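Local structure of Exo-1,5-alpha-l-arabinofuranobiosidase (Gibberella zeae, 2YDT) at residues 163-168 with 187-192; 220-225 with 247-252. The protein probably hydrolyses alpha-1,5-linked L-arabinan from the chain end, releasing arabinobiose. All coordinates share one frame; numbering follows the deposited sequence. Where two conformers were deposited one is given.

Contacts 1 and 2 are equivalent pairings in consecutive blades of a six-bladed beta-propeller: each joins the second and third strands of a four-stranded antiparallel sheet. Their centres lie 19 Å apart and their nearest atoms about 5 Å apart, so they do not touch directly. Q254 spans the gap, meeting K165 of contact 1 and D252 of contact 2. At another point between the blades a sulfate, probably from the crystallisation liquor, is bound by K163 N and K217 NZ, with the Y223 side chain about 3 Å away. Both contacts are remote from the sugar pocket, but strands 165-172 and 223-230 run on to S171 and E228, which line the iminosugar site; the Y225 side chain lies about 10 Å from that inhibitor.

Contact 1. Residues 163-168 with 187-192; sequences KEKLIL and TTTDLK. With SO4 (sulfate ion), chain G.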
# COMPACT_ATOMS: atom_id res chain seq x y z
N LYS A 163 -9.57 -5.72 -16.50
CA LYS A 163 -10.67 -6.18 -17.35
C LYS A 163 -11.90 -6.44 -16.49
O LYS A 163 -12.38 -5.54 -15.80
CB LYS A 163 -10.16 -7.37 -18.20
CG LYS A 163 -9.03 -6.97 -19.14
CD LYS A 163 -8.66 -8.08 -20.13
CE LYS A 163 -7.71 -7.64 -21.25
NZ LYS A 163 -7.73 -6.18 -21.61
N GLU A 164 -12.43 -7.63 -16.50
CA GLU A 164 -13.67 -7.86 -15.79
C GLU A 164 -13.47 -8.35 -14.35
O GLU A 164 -14.46 -8.68 -13.67
CB GLU A 164 -14.55 -8.83 -16.59
CG GLU A 164 -14.22 -10.31 -16.36
CD GLU A 164 -12.94 -10.81 -16.98
OE1 GLU A 164 -12.16 -10.05 -17.61
OE2 GLU A 164 -12.69 -12.03 -16.81
N LYS A 165 -12.21 -8.39 -13.89
CA LYS A 165 -11.90 -8.90 -12.55
C LYS A 165 -11.38 -7.81 -11.63
O LYS A 165 -10.72 -6.87 -12.07
CB LYS A 165 -10.85 -9.99 -12.59
CG LYS A 165 -11.22 -11.24 -13.37
CD LYS A 165 -10.08 -12.18 -13.44
CE LYS A 165 -10.31 -13.25 -14.48
NZ LYS A 165 -9.25 -14.27 -14.53
N LEU A 166 -11.65 -7.98 -10.35
CA LEU A 166 -10.95 -7.20 -9.31
C LEU A 166 -9.90 -8.14 -8.69
O LEU A 166 -10.19 -9.26 -8.29
CB LEU A 166 -11.93 -6.69 -8.25
CG LEU A 166 -11.35 -5.96 -7.04
CD1 LEU A 166 -10.76 -4.61 -7.46
CD2 LEU A 166 -12.41 -5.80 -5.92
N ILE A 167 -8.65 -7.67 -8.65
CA ILE A 167 -7.54 -8.45 -8.10
C ILE A 167 -7.14 -7.89 -6.74
O ILE A 167 -7.00 -6.68 -6.58
CB ILE A 167 -6.29 -8.42 -9.03
CG1 ILE A 167 -6.69 -8.75 -10.48
CG2 ILE A 167 -5.21 -9.38 -8.52
CD1 ILE A 167 -5.59 -8.60 -11.45
N LEU A 168 -6.95 -8.78 -5.77
CA LEU A 168 -6.45 -8.43 -4.45
C LEU A 168 -5.16 -9.17 -4.26
O LEU A 168 -5.12 -10.39 -4.16
CB LEU A 168 -7.48 -8.75 -3.36
CG LEU A 168 -7.24 -8.11 -2.00
CD1 LEU A 168 -8.53 -8.05 -1.17
CD2 LEU A 168 -6.14 -8.86 -1.24
N THR A 187 -8.78 -13.28 -7.12
CA THR A 187 -9.63 -12.40 -7.90
C THR A 187 -11.12 -12.60 -7.56
O THR A 187 -11.52 -13.61 -6.99
CB THR A 187 -9.44 -12.64 -9.44
OG1 THR A 187 -9.97 -13.93 -9.83
CG2 THR A 187 -7.99 -12.51 -9.87
N THR A 188 -11.92 -11.60 -7.93
CA THR A 188 -13.36 -11.69 -7.75
C THR A 188 -14.09 -10.97 -8.89
O THR A 188 -13.56 -10.01 -9.47
CB THR A 188 -13.80 -11.12 -6.41
OG1 THR A 188 -15.19 -11.40 -6.19
CG2 THR A 188 -13.57 -9.61 -6.32
N THR A 189 -15.32 -11.41 -9.18
CA THR A 189 -16.17 -10.71 -10.11
C THR A 189 -17.42 -10.14 -9.44
O THR A 189 -18.08 -9.28 -10.03
CB THR A 189 -16.58 -11.63 -11.25
OG1 THR A 189 -17.19 -12.82 -10.71
CG2 THR A 189 -15.35 -12.01 -12.09
N ASP A 190 -17.72 -10.57 -8.22
CA ASP A 190 -18.90 -10.07 -7.48
C ASP A 190 -18.59 -9.50 -6.10
O ASP A 190 -19.51 -9.11 -5.37
CB ASP A 190 -19.99 -11.16 -7.40
CG ASP A 190 -19.64 -12.30 -6.48
OD1 ASP A 190 -18.45 -12.42 -6.05
OD2 ASP A 190 -20.51 -13.11 -6.13
N LEU A 191 -17.30 -9.42 -5.77
CA LEU A 191 -16.83 -9.03 -4.44
C LEU A 191 -17.17 -9.97 -3.28
O LEU A 191 -16.81 -9.68 -2.13
CB LEU A 191 -17.28 -7.61 -4.08
CG LEU A 191 -16.32 -6.59 -4.63
CD1 LEU A 191 -16.90 -5.19 -4.53
CD2 LEU A 191 -15.04 -6.76 -3.73
N LYS A 192 -17.85 -11.07 -3.58
CA LYS A 192 -18.25 -12.07 -2.56
C LYS A 192 -17.47 -13.39 -2.65
O LYS A 192 -17.03 -13.92 -1.62
CB LYS A 192 -19.75 -12.35 -2.68
CG LYS A 192 -20.66 -11.11 -2.46
CD LYS A 192 -20.76 -10.82 -0.98
CE LYS A 192 -21.70 -9.66 -0.62
NZ LYS A 192 -21.69 -9.54 0.87
S SO4 G . -8.55 -2.32 -17.30
O1 SO4 G . -9.25 -2.45 -16.03
O2 SO4 G . -8.21 -3.64 -17.81
O3 SO4 G . -9.39 -1.63 -18.27
O4 SO4 G . -7.34 -1.53 -17.04
O HOH W 1 -9.31 -15.61 -11.78
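K165 turns CG anti to its carbonyl carbon (chi1 -61°) and then runs out fully extended, a course that takes its methylenes across the T187 side chain, with K165 CD 4.0 Å from T187 OG1. T187 in turn has OG1 between its backbone N and carbonyl carbon (chi1 69°), which leaves CG2 alongside I167 CG1. One water closes the outer end of this arrangement, accepting from K165 NZ at 3.1 Å and lying 2.7 Å from T187 OG1. The ammonium also reaches Q254 OE1.

Behind these side chains the backbones pair antiparallel. L166 N gives a nearly straight bond (176°) to T188 O at 2.9 Å, and T188 N answers to L166 O, also at 2.9 Å. The same L166 O takes a CA-H contact from T187 CA at 3.2 Å. On the face of L166 and T188, the two side chains lie side by side, L166 CB being 3.9 Å from T188 CG2. L166 continues into a buried apolar layer with L106 and F97. T188 OG1 faces the turn instead: it bonds to K193 O and receives weak bonds from D190 N and L191 N, while D190 OD1 makes an Asx turn with K192 N. The whole is the open end of the hairpin formed by the two middle strands, second and third, of a beta-propeller blade.

Contact 2. Residues 220-225 with 247-252; sequences NNEYIY and YRLSKD
The Y223 ring turns an edge to the backbone of S250 and K251: S250 O lies in its plane, 3.6 Å from Y223 CD2, and K251 O is also at that edge, near the plane. F256 touches the Y223 side chain from outside the pair and stacks on the ring of Y225. At the other end, I224 CD1 approaches the Y247 ring obliquely, 3.7 Å from Y247 CD1, and H262 and W312 meet the same ring. I224 gets there with CG1 anti to its backbone N (chi1 -173°), and L249 lies beside it pointing the same way, I224 CB to L249 CD2 being 3.8 Å.

Four backbone bonds join the strands, two in each of the hydrogen-bonded pairs Y223-S250 and Y225-R248. Y223 N reaches S250 O at 2.8 Å from above the carbonyl plane; Y225 N, by contrast, meets R248 O almost straight, at 2.9 Å and 175°. R248 shares its face with Y223, Y225 and S250, and its guanidinium is held by F256 O and the hydroxyls of Y203 and Y227.

Beyond the last pair, K251 bends back over the 220-222 turn, and its NZ bonds to N220 O at 3.0 Å. A weak salt bridge joins the same NZ to E222 OE2 at 3.5 Å, while E222 OE1 rests against L249 CB. Within the turn, N220 OD1 accepts from E222 N, an Asx turn in the link between strands 209-217 and 223-230. Y223, Y225 and R248 pack against the preceding blade (M160, D200, T201), and strands 223-230 and 245-250 are the second and third of four in a sialidase-like beta-propeller blade.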
# COMPACT_ATOMS: atom_id res chain seq x y z
N ASN A 220 1.76 1.73 -22.08
CA ASN A 220 1.99 0.71 -23.12
C ASN A 220 1.22 -0.60 -22.87
O ASN A 220 1.54 -1.67 -23.40
CB ASN A 220 3.48 0.43 -23.21
CG ASN A 220 4.06 -0.14 -21.93
OD1 ASN A 220 3.38 -0.14 -20.89
ND2 ASN A 220 5.27 -0.66 -21.99
N ASN A 221 0.19 -0.53 -22.03
CA ASN A 221 -0.56 -1.71 -21.64
C ASN A 221 0.15 -2.73 -20.76
O ASN A 221 -0.31 -3.86 -20.62
CB ASN A 221 -1.14 -2.41 -22.84
CG ASN A 221 -2.61 -2.31 -22.85
OD1 ASN A 221 -3.31 -3.28 -22.54
ND2 ASN A 221 -3.11 -1.08 -23.09
N GLU A 222 1.28 -2.37 -20.21
CA GLU A 222 1.94 -3.19 -19.22
C GLU A 222 1.62 -2.66 -17.84
O GLU A 222 1.06 -1.56 -17.70
CB GLU A 222 3.44 -3.20 -19.43
CG GLU A 222 3.78 -4.06 -20.65
CD GLU A 222 5.21 -4.36 -20.86
OE1 GLU A 222 6.07 -4.11 -19.97
OE2 GLU A 222 5.47 -4.85 -21.99
N TYR A 223 1.93 -3.48 -16.86
CA TYR A 223 1.78 -3.17 -15.45
C TYR A 223 3.09 -3.37 -14.76
O TYR A 223 3.85 -4.29 -15.14
CB TYR A 223 0.76 -4.10 -14.80
CG TYR A 223 -0.64 -3.87 -15.27
CD1 TYR A 223 -1.53 -3.08 -14.53
CD2 TYR A 223 -1.08 -4.42 -16.45
CE1 TYR A 223 -2.83 -2.90 -14.95
CE2 TYR A 223 -2.39 -4.22 -16.90
CZ TYR A 223 -3.24 -3.45 -16.16
OH TYR A 223 -4.52 -3.27 -16.62
N ILE A 224 3.38 -2.51 -13.79
CA ILE A 224 4.56 -2.67 -12.93
C ILE A 224 4.12 -3.13 -11.54
O ILE A 224 3.26 -2.52 -10.93
CB ILE A 224 5.43 -1.39 -12.88
CG1 ILE A 224 6.73 -1.66 -12.12
CG2 ILE A 224 4.62 -0.17 -12.34
CD1 ILE A 224 7.74 -0.47 -12.13
N TYR A 225 4.76 -4.20 -11.09
CA TYR A 225 4.54 -4.84 -9.79
C TYR A 225 5.77 -4.58 -8.94
O TYR A 225 6.86 -5.03 -9.31
CB TYR A 225 4.38 -6.32 -10.03
CG TYR A 225 4.13 -7.22 -8.83
CD1 TYR A 225 2.86 -7.30 -8.30
CD2 TYR A 225 5.13 -7.98 -8.28
CE1 TYR A 225 2.59 -8.14 -7.20
CE2 TYR A 225 4.89 -8.84 -7.19
CZ TYR A 225 3.60 -8.90 -6.67
OH TYR A 225 3.37 -9.73 -5.60
N TYR A 247 11.06 -5.03 -8.77
CA TYR A 247 9.84 -4.95 -9.57
C TYR A 247 9.85 -5.93 -10.74
O TYR A 247 10.88 -6.46 -11.12
CB TYR A 247 9.60 -3.52 -10.05
CG TYR A 247 10.60 -2.98 -11.06
CD1 TYR A 247 10.37 -3.08 -12.45
CD2 TYR A 247 11.80 -2.46 -10.62
CE1 TYR A 247 11.31 -2.53 -13.36
CE2 TYR A 247 12.73 -1.96 -11.50
CZ TYR A 247 12.48 -2.02 -12.86
OH TYR A 247 13.41 -1.50 -13.70
N ARG A 248 8.66 -6.17 -11.26
CA ARG A 248 8.42 -6.98 -12.43
C ARG A 248 7.46 -6.26 -13.37
O ARG A 248 6.63 -5.45 -12.93
CB ARG A 248 7.84 -8.34 -12.02
CG ARG A 248 8.79 -9.17 -11.17
CD ARG A 248 8.22 -10.46 -10.72
NE ARG A 248 9.14 -11.17 -9.83
CZ ARG A 248 9.21 -12.49 -9.70
NH1 ARG A 248 8.39 -13.26 -10.38
NH2 ARG A 248 10.08 -13.06 -8.88
N LEU A 249 7.54 -6.58 -14.66
CA LEU A 249 6.67 -5.98 -15.68
C LEU A 249 5.87 -7.05 -16.42
O LEU A 249 6.42 -8.12 -16.75
CB LEU A 249 7.51 -5.20 -16.70
CG LEU A 249 8.37 -4.10 -16.12
CD1 LEU A 249 9.49 -3.66 -17.05
CD2 LEU A 249 7.49 -2.92 -15.72
N SER A 250 4.59 -6.79 -16.66
CA SER A 250 3.73 -7.77 -17.32
C SER A 250 2.54 -7.11 -18.00
O SER A 250 1.92 -6.22 -17.46
CB SER A 250 3.23 -8.83 -16.33
OG SER A 250 2.55 -9.90 -17.00
N LYS A 251 2.19 -7.61 -19.18
CA LYS A 251 0.97 -7.24 -19.83
C LYS A 251 -0.27 -7.72 -19.09
O LYS A 251 -1.28 -6.99 -19.01
CB LYS A 251 0.97 -7.80 -21.26
CG LYS A 251 0.66 -6.79 -22.25
CD LYS A 251 1.88 -5.89 -22.48
CE LYS A 251 2.11 -5.52 -23.97
NZ LYS A 251 2.90 -4.20 -24.24
N ASP A 252 -0.18 -8.91 -18.52
CA ASP A 252 -1.24 -9.49 -17.75
C ASP A 252 -0.82 -9.45 -16.27
O ASP A 252 0.11 -10.14 -15.88
CB ASP A 252 -1.48 -10.94 -18.18
CG ASP A 252 -2.70 -11.56 -17.49
OD1 ASP A 252 -3.14 -11.11 -16.40
OD2 ASP A 252 -3.26 -12.55 -18.04
O HOH W 2 -2.73 -5.12 -20.46